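Local coordinates for protein N-formylglutamate amidohydrolase (Ralstonia eutropha, PDB 2Q7S) that binds a zinc ion and is probably a metal-dependent hydrolase of the N-formylglutamate amidohydrolase family, related to zinc exopeptidases, at residues Leu26-His32 with Val166-His172; Trp62-Val68 with Leu275-Leu280. All blocks are in the same frame, centred on the assembly; numbering follows the deposited sequence. Where two conformers were deposited one is given.

Contact 1. Residues Leu26-His32 with Val166-His172; sequences LVCDSPH and VWHLNLH. With ZN (zinc ion), chain C.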
ATOM      1  N   LEU A  26       3.971 -12.352  -9.747  1.00 13.26           N
ATOM      2  CA  LEU A  26       4.096 -11.658  -8.481  1.00 12.56           C
ATOM      3  C   LEU A  26       4.009 -10.196  -8.836  1.00 12.37           C
ATOM      4  O   LEU A  26       4.913  -9.621  -9.471  1.00 12.23           O
ATOM      5  CB  LEU A  26       5.432 -11.988  -7.846  1.00 13.70           C
ATOM      6  CG  LEU A  26       5.727 -11.173  -6.580  1.00 17.04           C
ATOM      7  CD1 LEU A  26       4.839 -11.636  -5.468  1.00 16.50           C
ATOM      8  CD2 LEU A  26       7.226 -11.296  -6.254  1.00 13.96           C
ATOM      9  N   VAL A  27       2.914  -9.569  -8.438  1.00 11.02           N
ATOM     10  CA  VAL A  27       2.684  -8.150  -8.762  1.00 13.66           C
ATOM     11  C   VAL A  27       2.585  -7.431  -7.419  1.00 14.48           C
ATOM     12  O   VAL A  27       1.801  -7.845  -6.557  1.00 12.81           O
ATOM     13  CB  VAL A  27       1.380  -7.965  -9.553  1.00 15.08           C
ATOM     14  CG1 VAL A  27       1.059  -6.467  -9.799  1.00 13.85           C
ATOM     15  CG2 VAL A  27       1.450  -8.740 -10.842  1.00 18.45           C
ATOM     16  N   CYS A  28       3.380  -6.368  -7.244  1.00 12.03           N
ATOM     17  CA  CYS A  28       3.499  -5.687  -5.955  1.00 12.57           C
ATOM     18  C   CYS A  28       3.218  -4.207  -6.125  1.00 16.30           C
ATOM     19  O   CYS A  28       3.732  -3.596  -7.057  1.00 18.15           O
ATOM     20  CB  CYS A  28       4.873  -5.935  -5.348  1.00 12.86           C
ATOM     21  SG  CYS A  28       5.213  -7.641  -5.030  1.00 17.28           S
ATOM     22  N   ASP A  29       2.340  -3.622  -5.291  1.00 16.23           N
ATOM     23  CA  ASP A  29       2.200  -2.185  -5.355  1.00 14.30           C
ATOM     24  C   ASP A  29       2.461  -1.462  -4.018  1.00  9.54           C
ATOM     25  O   ASP A  29       2.163  -1.981  -2.989  1.00 13.56           O
ATOM     26  CB  ASP A  29       0.923  -1.761  -6.016  1.00 13.05           C
ATOM     27  CG  ASP A  29      -0.244  -1.830  -5.135  1.00 14.71           C
ATOM     28  OD1 ASP A  29      -0.495  -2.918  -4.606  1.00 17.65           O
ATOM     29  OD2 ASP A  29      -0.954  -0.792  -5.026  1.00 11.30           O
ATOM     30  N   SER A  30       3.077  -0.282  -4.130  1.00 14.37           N
ATOM     31  CA  SER A  30       3.362   0.622  -3.011  1.00 12.04           C
ATOM     32  C   SER A  30       2.515   1.895  -3.316  1.00 11.63           C
ATOM     33  O   SER A  30       2.995   2.878  -3.952  1.00 10.66           O
ATOM     34  CB  SER A  30       4.872   0.895  -2.911  1.00 11.54           C
ATOM     35  OG  SER A  30       5.269   1.840  -1.920  1.00 14.00           O
ATOM     36  N   PRO A  31       1.277   1.929  -2.801  1.00  9.91           N
ATOM     37  CA  PRO A  31       0.382   3.083  -3.090  1.00  9.86           C
ATOM     38  C   PRO A  31       0.664   4.378  -2.311  1.00 12.86           C
ATOM     39  O   PRO A  31       0.126   5.425  -2.641  1.00 15.01           O
ATOM     40  CB  PRO A  31      -1.000   2.547  -2.708  1.00  9.21           C
ATOM     41  CG  PRO A  31      -0.712   1.517  -1.676  1.00  5.11           C
ATOM     42  CD  PRO A  31       0.606   0.888  -1.997  1.00 11.26           C
ATOM     43  N   HIS A  32       1.431   4.269  -1.234  1.00 13.20           N
ATOM     44  CA  HIS A  32       1.568   5.305  -0.258  1.00 12.42           C
ATOM     45  C   HIS A  32       2.913   5.952  -0.145  1.00 12.17           C
ATOM     46  O   HIS A  32       3.078   6.812   0.694  1.00 13.38           O
ATOM     47  CB  HIS A  32       1.144   4.730   1.069  1.00 14.97           C
ATOM     48  CG  HIS A  32      -0.312   4.444   1.128  1.00 15.87           C
ATOM     49  ND1 HIS A  32      -0.873   3.640   2.082  1.00 15.47           N
ATOM     50  CD2 HIS A  32      -1.330   4.860   0.333  1.00 10.75           C
ATOM     51  CE1 HIS A  32      -2.180   3.574   1.884  1.00 19.00           C
ATOM     52  NE2 HIS A  32      -2.486   4.316   0.836  1.00 12.82           N
ATOM     53  N   VAL A 166      -2.159 -15.528  -9.866  1.00 18.36           N
ATOM     54  CA  VAL A 166      -1.454 -14.317  -9.527  1.00 14.63           C
ATOM     55  C   VAL A 166      -1.360 -14.173  -7.993  1.00 15.36           C
ATOM     56  O   VAL A 166      -2.245 -14.577  -7.218  1.00 17.12           O
ATOM     57  CB  VAL A 166      -2.136 -13.070 -10.195  1.00 17.63           C
ATOM     58  CG1 VAL A 166      -3.550 -12.859  -9.651  1.00 16.35           C
ATOM     59  CG2 VAL A 166      -1.269 -11.816 -10.055  1.00 14.98           C
ATOM     60  N   TRP A 167      -0.267 -13.595  -7.569  1.00 12.57           N
ATOM     61  CA  TRP A 167      -0.027 -13.271  -6.161  1.00 14.06           C
ATOM     62  C   TRP A 167       0.309 -11.798  -6.106  1.00 13.03           C
ATOM     63  O   TRP A 167       1.320 -11.360  -6.682  1.00 16.50           O
ATOM     64  CB  TRP A 167       1.114 -14.122  -5.593  1.00 16.52           C
ATOM     65  CG  TRP A 167       0.750 -15.582  -5.363  1.00 16.16           C
ATOM     66  CD1 TRP A 167       0.320 -16.145  -4.210  1.00 19.53           C
ATOM     67  CD2 TRP A 167       0.766 -16.635  -6.340  1.00 20.90           C
ATOM     68  NE1 TRP A 167       0.091 -17.483  -4.390  1.00 19.85           N
ATOM     69  CE2 TRP A 167       0.349 -17.811  -5.688  1.00 15.62           C
ATOM     70  CE3 TRP A 167       1.078 -16.691  -7.708  1.00 14.10           C
ATOM     71  CZ2 TRP A 167       0.226 -19.022  -6.347  1.00 20.02           C
ATOM     72  CZ3 TRP A 167       0.971 -17.896  -8.366  1.00 18.72           C
ATOM     73  CH2 TRP A 167       0.548 -19.052  -7.684  1.00 22.37           C
ATOM     74  N   HIS A 168      -0.598 -11.031  -5.486  1.00 15.25           N
ATOM     75  CA  HIS A 168      -0.489  -9.603  -5.344  1.00 14.53           C
ATOM     76  C   HIS A 168      -0.059  -9.249  -3.901  1.00 14.60           C
ATOM     77  O   HIS A 168      -0.669  -9.732  -2.973  1.00 16.97           O
ATOM     78  CB  HIS A 168      -1.835  -8.995  -5.644  1.00 16.14           C
ATOM     79  CG  HIS A 168      -1.937  -7.563  -5.257  1.00 13.66           C
ATOM     80  ND1 HIS A 168      -2.961  -7.071  -4.490  1.00 15.98           N
ATOM     81  CD2 HIS A 168      -1.127  -6.518  -5.527  1.00 16.11           C
ATOM     82  CE1 HIS A 168      -2.798  -5.768  -4.329  1.00 21.28           C
ATOM     83  NE2 HIS A 168      -1.695  -5.410  -4.961  1.00 10.19           N
ATOM     84  N   LEU A 169       0.991  -8.433  -3.743  1.00 15.37           N
ATOM     85  CA  LEU A 169       1.407  -7.857  -2.436  1.00 16.27           C
ATOM     86  C   LEU A 169       1.130  -6.346  -2.461  1.00 17.98           C
ATOM     87  O   LEU A 169       1.575  -5.637  -3.336  1.00 18.69           O
ATOM     88  CB  LEU A 169       2.855  -8.146  -2.102  1.00 17.40           C
ATOM     89  CG  LEU A 169       3.383  -9.596  -2.161  1.00 19.54           C
ATOM     90  CD1 LEU A 169       4.872  -9.703  -1.736  1.00 17.58           C
ATOM     91  CD2 LEU A 169       2.499 -10.537  -1.333  1.00 16.15           C
ATOM     92  N   ASN A 170       0.343  -5.896  -1.505  1.00 16.75           N
ATOM     93  CA  ASN A 170       0.026  -4.498  -1.265  1.00 16.37           C
ATOM     94  C   ASN A 170       0.913  -4.010  -0.086  1.00 15.73           C
ATOM     95  O   ASN A 170       0.806  -4.512   1.031  1.00 18.04           O
ATOM     96  CB  ASN A 170      -1.499  -4.431  -0.955  1.00 16.83           C
ATOM     97  CG  ASN A 170      -2.035  -3.032  -0.884  1.00 20.59           C
ATOM     98  OD1 ASN A 170      -2.457  -2.583   0.186  1.00 23.52           O
ATOM     99  ND2 ASN A 170      -2.052  -2.340  -1.998  1.00 16.10           N
ATOM    100  N   LEU A 171       1.811  -3.055  -0.337  1.00 17.21           N
ATOM    101  CA  LEU A 171       2.938  -2.819   0.512  1.00 18.39           C
ATOM    102  C   LEU A 171       2.809  -1.505   1.253  1.00 17.61           C
ATOM    103  O   LEU A 171       2.553  -0.478   0.626  1.00 15.05           O
ATOM    104  CB  LEU A 171       4.239  -2.798  -0.365  1.00 17.53           C
ATOM    105  CG  LEU A 171       4.488  -4.045  -1.225  1.00 15.80           C
ATOM    106  CD1 LEU A 171       5.733  -3.894  -2.137  1.00 18.13           C
ATOM    107  CD2 LEU A 171       4.595  -5.290  -0.384  1.00 19.53           C
ATOM    108  N   HIS A 172       3.071  -1.526   2.573  1.00 17.84           N
ATOM    109  CA  HIS A 172       2.882  -0.366   3.441  1.00 14.38           C
ATOM    110  C   HIS A 172       3.914  -0.294   4.530  1.00 14.66           C
ATOM    111  O   HIS A 172       4.684  -1.228   4.770  1.00 14.45           O
ATOM    112  CB  HIS A 172       1.482  -0.417   4.124  1.00 14.40           C
ATOM    113  CG  HIS A 172       0.381  -0.396   3.155  1.00 19.51           C
ATOM    114  ND1 HIS A 172      -0.280   0.764   2.809  1.00 19.43           N
ATOM    115  CD2 HIS A 172      -0.102  -1.371   2.362  1.00 17.17           C
ATOM    116  CE1 HIS A 172      -1.150   0.482   1.861  1.00 24.97           C
ATOM    117  NE2 HIS A 172      -1.061  -0.800   1.573  1.00 18.84           N
TER
HETATM  118 ZN    ZN C 400       0.029   2.534   3.646  1.00 27.23          ZN
HETATM  119  O   HOH W   1       3.154   2.170  -0.014  1.00 18.38           O

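Contact 2. Residues Trp62-Val68 with Leu275-Leu280; sequences WEAVPRV and LTLLTL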
ATOM      1  N   TRP A  62      11.375  -2.605  -1.011  1.00 16.74           N
ATOM      2  CA  TRP A  62      11.070  -3.769  -1.834  1.00 16.91           C
ATOM      3  C   TRP A  62      11.655  -3.746  -3.229  1.00 14.01           C
ATOM      4  O   TRP A  62      11.110  -4.391  -4.145  1.00 14.75           O
ATOM      5  CB  TRP A  62       9.567  -3.956  -1.886  1.00 16.60           C
ATOM      6  CG  TRP A  62       8.897  -4.269  -0.556  1.00 10.43           C
ATOM      7  CD1 TRP A  62       8.407  -3.358   0.344  1.00 13.61           C
ATOM      8  CD2 TRP A  62       8.551  -5.568  -0.028  1.00 19.70           C
ATOM      9  NE1 TRP A  62       7.801  -4.007   1.404  1.00 15.49           N
ATOM     10  CE2 TRP A  62       7.853  -5.356   1.186  1.00 11.74           C
ATOM     11  CE3 TRP A  62       8.758  -6.884  -0.464  1.00 15.55           C
ATOM     12  CZ2 TRP A  62       7.384  -6.410   1.980  1.00 12.32           C
ATOM     13  CZ3 TRP A  62       8.291  -7.954   0.351  1.00 13.46           C
ATOM     14  CH2 TRP A  62       7.609  -7.692   1.535  1.00 14.80           C
ATOM     15  N   GLU A  63      12.761  -3.036  -3.417  1.00 14.76           N
ATOM     16  CA  GLU A  63      13.430  -2.994  -4.745  1.00 17.67           C
ATOM     17  C   GLU A  63      13.697  -4.348  -5.433  1.00 15.18           C
ATOM     18  O   GLU A  63      13.658  -4.397  -6.619  1.00 19.34           O
ATOM     19  CB  GLU A  63      14.758  -2.220  -4.672  1.00 18.39           C
ATOM     20  CG  GLU A  63      15.757  -2.849  -3.761  1.00 19.95           C
ATOM     21  CD  GLU A  63      17.183  -2.544  -4.121  1.00 36.29           C
ATOM     22  OE1 GLU A  63      17.438  -1.480  -4.739  1.00 37.52           O
ATOM     23  OE2 GLU A  63      18.053  -3.370  -3.757  1.00 38.85           O
ATOM     24  N   ALA A  64      13.923  -5.421  -4.673  1.00 16.15           N
ATOM     25  CA  ALA A  64      14.191  -6.812  -5.179  1.00 14.62           C
ATOM     26  C   ALA A  64      13.122  -7.427  -6.044  1.00 15.76           C
ATOM     27  O   ALA A  64      13.386  -8.357  -6.774  1.00 10.81           O
ATOM     28  CB  ALA A  64      14.386  -7.743  -4.021  1.00 12.30           C
ATOM     29  N   VAL A  65      11.892  -6.956  -5.905  1.00 16.00           N
ATOM     30  CA  VAL A  65      10.762  -7.531  -6.580  1.00 13.80           C
ATOM     31  C   VAL A  65      10.965  -7.788  -8.107  1.00 13.27           C
ATOM     32  O   VAL A  65      10.724  -8.921  -8.534  1.00 10.26           O
ATOM     33  CB  VAL A  65       9.461  -6.693  -6.276  1.00 15.76           C
ATOM     34  CG1 VAL A  65       8.308  -7.067  -7.234  1.00 14.66           C
ATOM     35  CG2 VAL A  65       9.029  -6.946  -4.860  1.00 12.23           C
ATOM     36  N   PRO A  66      11.351  -6.748  -8.922  1.00 14.40           N
ATOM     37  CA  PRO A  66      11.621  -6.919 -10.336  1.00 13.38           C
ATOM     38  C   PRO A  66      12.917  -7.716 -10.591  1.00 12.93           C
ATOM     39  O   PRO A  66      13.041  -8.385 -11.609  1.00 12.77           O
ATOM     40  CB  PRO A  66      11.711  -5.455 -10.837  1.00 15.31           C
ATOM     41  CG  PRO A  66      12.231  -4.754  -9.719  1.00 14.87           C
ATOM     42  CD  PRO A  66      11.485  -5.314  -8.582  1.00 14.90           C
ATOM     43  N   ARG A  67      13.794  -7.774  -9.591  1.00 11.49           N
ATOM     44  CA  ARG A  67      15.059  -8.518  -9.696  1.00 11.07           C
ATOM     45  C   ARG A  67      14.825 -10.002  -9.603  1.00 11.17           C
ATOM     46  O   ARG A  67      15.679 -10.746  -9.962  1.00  9.65           O
ATOM     47  CB  ARG A  67      16.024  -8.111  -8.574  1.00 10.43           C
ATOM     48  CG  ARG A  67      16.381  -6.591  -8.556  1.00 14.03           C
ATOM     49  CD  ARG A  67      17.273  -6.234  -7.348  1.00 15.70           C
ATOM     50  NE  ARG A  67      18.624  -6.736  -7.592  1.00 23.86           N
ATOM     51  CZ  ARG A  67      19.503  -7.109  -6.653  1.00 18.34           C
ATOM     52  NH1 ARG A  67      19.253  -6.962  -5.368  1.00 22.94           N
ATOM     53  NH2 ARG A  67      20.702  -7.518  -7.021  1.00 26.50           N
ATOM     54  N   VAL A  68      13.683 -10.420  -9.070  1.00 13.14           N
ATOM     55  CA  VAL A  68      13.365 -11.820  -8.962  1.00 13.62           C
ATOM     56  C   VAL A  68      12.214 -12.209  -9.908  1.00 12.60           C
ATOM     57  O   VAL A  68      11.750 -13.323  -9.846  1.00 15.11           O
ATOM     58  CB  VAL A  68      13.057 -12.247  -7.490  1.00 15.76           C
ATOM     59  CG1 VAL A  68      14.207 -11.851  -6.595  1.00 12.72           C
ATOM     60  CG2 VAL A  68      11.699 -11.652  -6.998  1.00 10.02           C
ATOM     61  N   LEU A 275      14.283  -8.164   3.227  1.00 17.87           N
ATOM     62  CA  LEU A 275      13.183  -8.220   2.263  1.00 15.19           C
ATOM     63  C   LEU A 275      13.585  -8.712   0.882  1.00 13.40           C
ATOM     64  O   LEU A 275      12.781  -9.295   0.200  1.00 15.96           O
ATOM     65  CB  LEU A 275      12.464  -6.868   2.139  1.00 15.48           C
ATOM     66  CG  LEU A 275      11.704  -6.362   3.341  1.00 15.66           C
ATOM     67  CD1 LEU A 275      11.171  -4.916   3.146  1.00 12.15           C
ATOM     68  CD2 LEU A 275      10.575  -7.360   3.656  1.00 20.16           C
ATOM     69  N   THR A 276      14.830  -8.446   0.444  1.00 15.46           N
ATOM     70  CA  THR A 276      15.360  -9.052  -0.755  1.00 12.84           C
ATOM     71  C   THR A 276      15.399 -10.570  -0.664  1.00 12.96           C
ATOM     72  O   THR A 276      14.990 -11.280  -1.577  1.00 12.06           O
ATOM     73  CB  THR A 276      16.745  -8.498  -1.088  1.00 13.22           C
ATOM     74  OG1 THR A 276      16.597  -7.127  -1.472  1.00 15.74           O
ATOM     75  CG2 THR A 276      17.330  -9.239  -2.202  1.00 14.23           C
ATOM     76  N   LEU A 277      15.956 -11.069   0.433  1.00 13.86           N
ATOM     77  CA  LEU A 277      15.981 -12.501   0.699  0.50 12.73           C
ATOM     78  C   LEU A 277      14.567 -13.079   0.847  1.00 11.50           C
ATOM     79  O   LEU A 277      14.312 -14.190   0.371  1.00 15.82           O
ATOM     80  CB  LEU A 277      16.837 -12.817   1.934  0.50 13.43           C
ATOM     81  CG  LEU A 277      18.372 -12.932   1.851  0.50 13.25           C
ATOM     82  CD1 LEU A 277      18.855 -14.286   1.362  0.50  7.84           C
ATOM     83  CD2 LEU A 277      18.998 -11.849   1.027  0.50 15.26           C
ATOM     84  N   LEU A 278      13.646 -12.352   1.465  1.00 10.37           N
ATOM     85  CA  LEU A 278      12.264 -12.837   1.603  1.00 11.94           C
ATOM     86  C   LEU A 278      11.626 -12.906   0.197  1.00 14.81           C
ATOM     87  O   LEU A 278      10.931 -13.858  -0.134  1.00 14.15           O
ATOM     88  CB  LEU A 278      11.423 -11.904   2.503  1.00 14.48           C
ATOM     89  CG  LEU A 278       9.912 -12.150   2.428  1.00 13.95           C
ATOM     90  CD1 LEU A 278       9.585 -13.498   3.064  1.00 12.93           C
ATOM     91  CD2 LEU A 278       9.098 -10.960   3.031  1.00 17.46           C
ATOM     92  N   THR A 279      11.942 -11.929  -0.643  1.00 14.39           N
ATOM     93  CA  THR A 279      11.321 -11.791  -1.985  1.00 15.30           C
ATOM     94  C   THR A 279      11.774 -12.912  -2.900  1.00 11.30           C
ATOM     95  O   THR A 279      11.019 -13.403  -3.718  1.00 15.46           O
ATOM     96  CB  THR A 279      11.570 -10.337  -2.587  1.00 16.52           C
ATOM     97  OG1 THR A 279      10.943  -9.339  -1.762  1.00 22.33           O
ATOM     98  CG2 THR A 279      10.962 -10.177  -3.968  1.00 15.11           C
ATOM     99  N   LEU A 280      13.049 -13.299  -2.779  1.00 16.60           N
ATOM    100  CA  LEU A 280      13.597 -14.386  -3.532  1.00 14.63           C
ATOM    101  C   LEU A 280      12.831 -15.650  -3.138  1.00 13.32           C
ATOM    102  O   LEU A 280      12.399 -16.448  -3.990  1.00 11.76           O
ATOM    103  CB  LEU A 280      15.113 -14.536  -3.261  1.00 15.36           C
ATOM    104  CG  LEU A 280      15.896 -15.583  -4.049  1.00 18.86           C
ATOM    105  CD1 LEU A 280      15.624 -15.466  -5.581  1.00 20.24           C
ATOM    106  CD2 LEU A 280      17.411 -15.483  -3.763  1.00 19.36           C
TER
HETATM  107  O   HOH W   2      17.373  -5.926  -3.903  1.00 36.32           O
HETATM  108  O   HOH W   3      14.263  -5.579  -1.639  1.00 20.04           O

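Contact 1. Residues Leu26-His32 with Val166-His172
Two donors from one strand grip D29 OD1: H168 NE2 at 2.8 Å and N170 ND2 at 3.1 Å, from opposite faces of the carboxylate. The imidazole comes on the anti side, 35° out of plane, and the amide on the syn side. With chi1 at 168°, CG trans to the main-chain nitrogen, the H168 ring passes V27 O edge-on and points NE2 at the acid. S246 and Y148 bond H168 ND1 and D29 OD2, so this buried acid is satisfied. N170 OD1 takes H172 NE2 at 2.7 Å, from above the carbonyl plane, and also bonds N85 ND2. The bond at NE2 and the zinc bond at ND1 (2.0 Å) together set the rotation of the H172 ring. H32, in the loop just after strand 26-30, binds the metal through ND1 at 2.1 Å, the ring planes 70° apart; D55 completes the protein ligands, and D83 holds H32 NE2. Water 1 joins S30 OG, H32 N and L171 O. V27 N and D29 N give to W167 O and L169 O, while V27 O and D29 O accept from L169 N and L171 N, as parallel strands do. On the face opposite D29, C28 SG rests on L169 CB at 3.8 Å, sulfur and leucine suiting a dry core. The strands lie between 71-75 and 244-252 in the central mixed sheet. Helix 134-163 covers V27 and V166; helix 267-289 packs on L26, W167 and L169.

Contact 2. Residues Trp62-Val68 with Leu275-Leu280
The chain leaves helix 58-61 at W62, makes a type I turn from W62 to V65, closed by V65 N to W62 O at 3.2 Å, and continues with helical angles to R67 beside residues 275-280 of helix 267-289. W62 lays its indole against this helix. L275 CD2 sits over the six-membered ring, 3.9 Å from its centroid and 22° off the normal, a CH-pi contact; CD1 covers the same face nearer NE1. With CG anti to the carbonyl carbon (chi1 -64°), the indole reaches L275, and its far corner, CH2, also meets L278 CD2. A broad, flat ring suits this place because it can touch successive turns of the helix together. T279 OG1 lies at the indole edge, 3.5 Å from CE3, but spends its hydrogen bond on L275 O, the carbonyl one turn back that also accepts T279 N. The two donors arrive from opposite faces of its plane and so do not crowd each other; with its proton used inside the helix, the hydroxyl can lie beside an apolar ring. This is loop-on-helix packing on the flank of an alpha/beta fold, the indole touching helix 267-289 and also I249 and I251 of strand 244-252. A64, small enough for a close approach, sets CB 3.4 Å from T276 OG1. Further on, T279 CG2 presses tightly against V68 CG2 and also touches V65, while V68 CG1 meets L280 CD1. Toward solvent the join turns polar: water 2 links E63 OE2, R67 NH1 and T276 OG1, and water 3 connects A64 N to that same hydroxyl, which is also bonded to Q272 O.

In the fold
Contact 1 is wholly buried, close to the centre of the chain, whereas contact 2 lies further out and grades from a buried indole to charged, water-linked side chains. The first joins neighbouring strands by regular backbone bonds, with polar side chains on the D29 face and zinc at the C-terminal end of the strands; the second joins a loop to a helix mainly by apolar packing and bridging waters. They meet directly: L171 CD1 packs on W62 CG at 3.6 Å, and C28 SG touches V65 CG1. Helix 267-289 serves both, lying against the L26 and L169 face of the sheet while holding the 62-68 loop, which leads into strand 71-75, the other neighbour of 26-30.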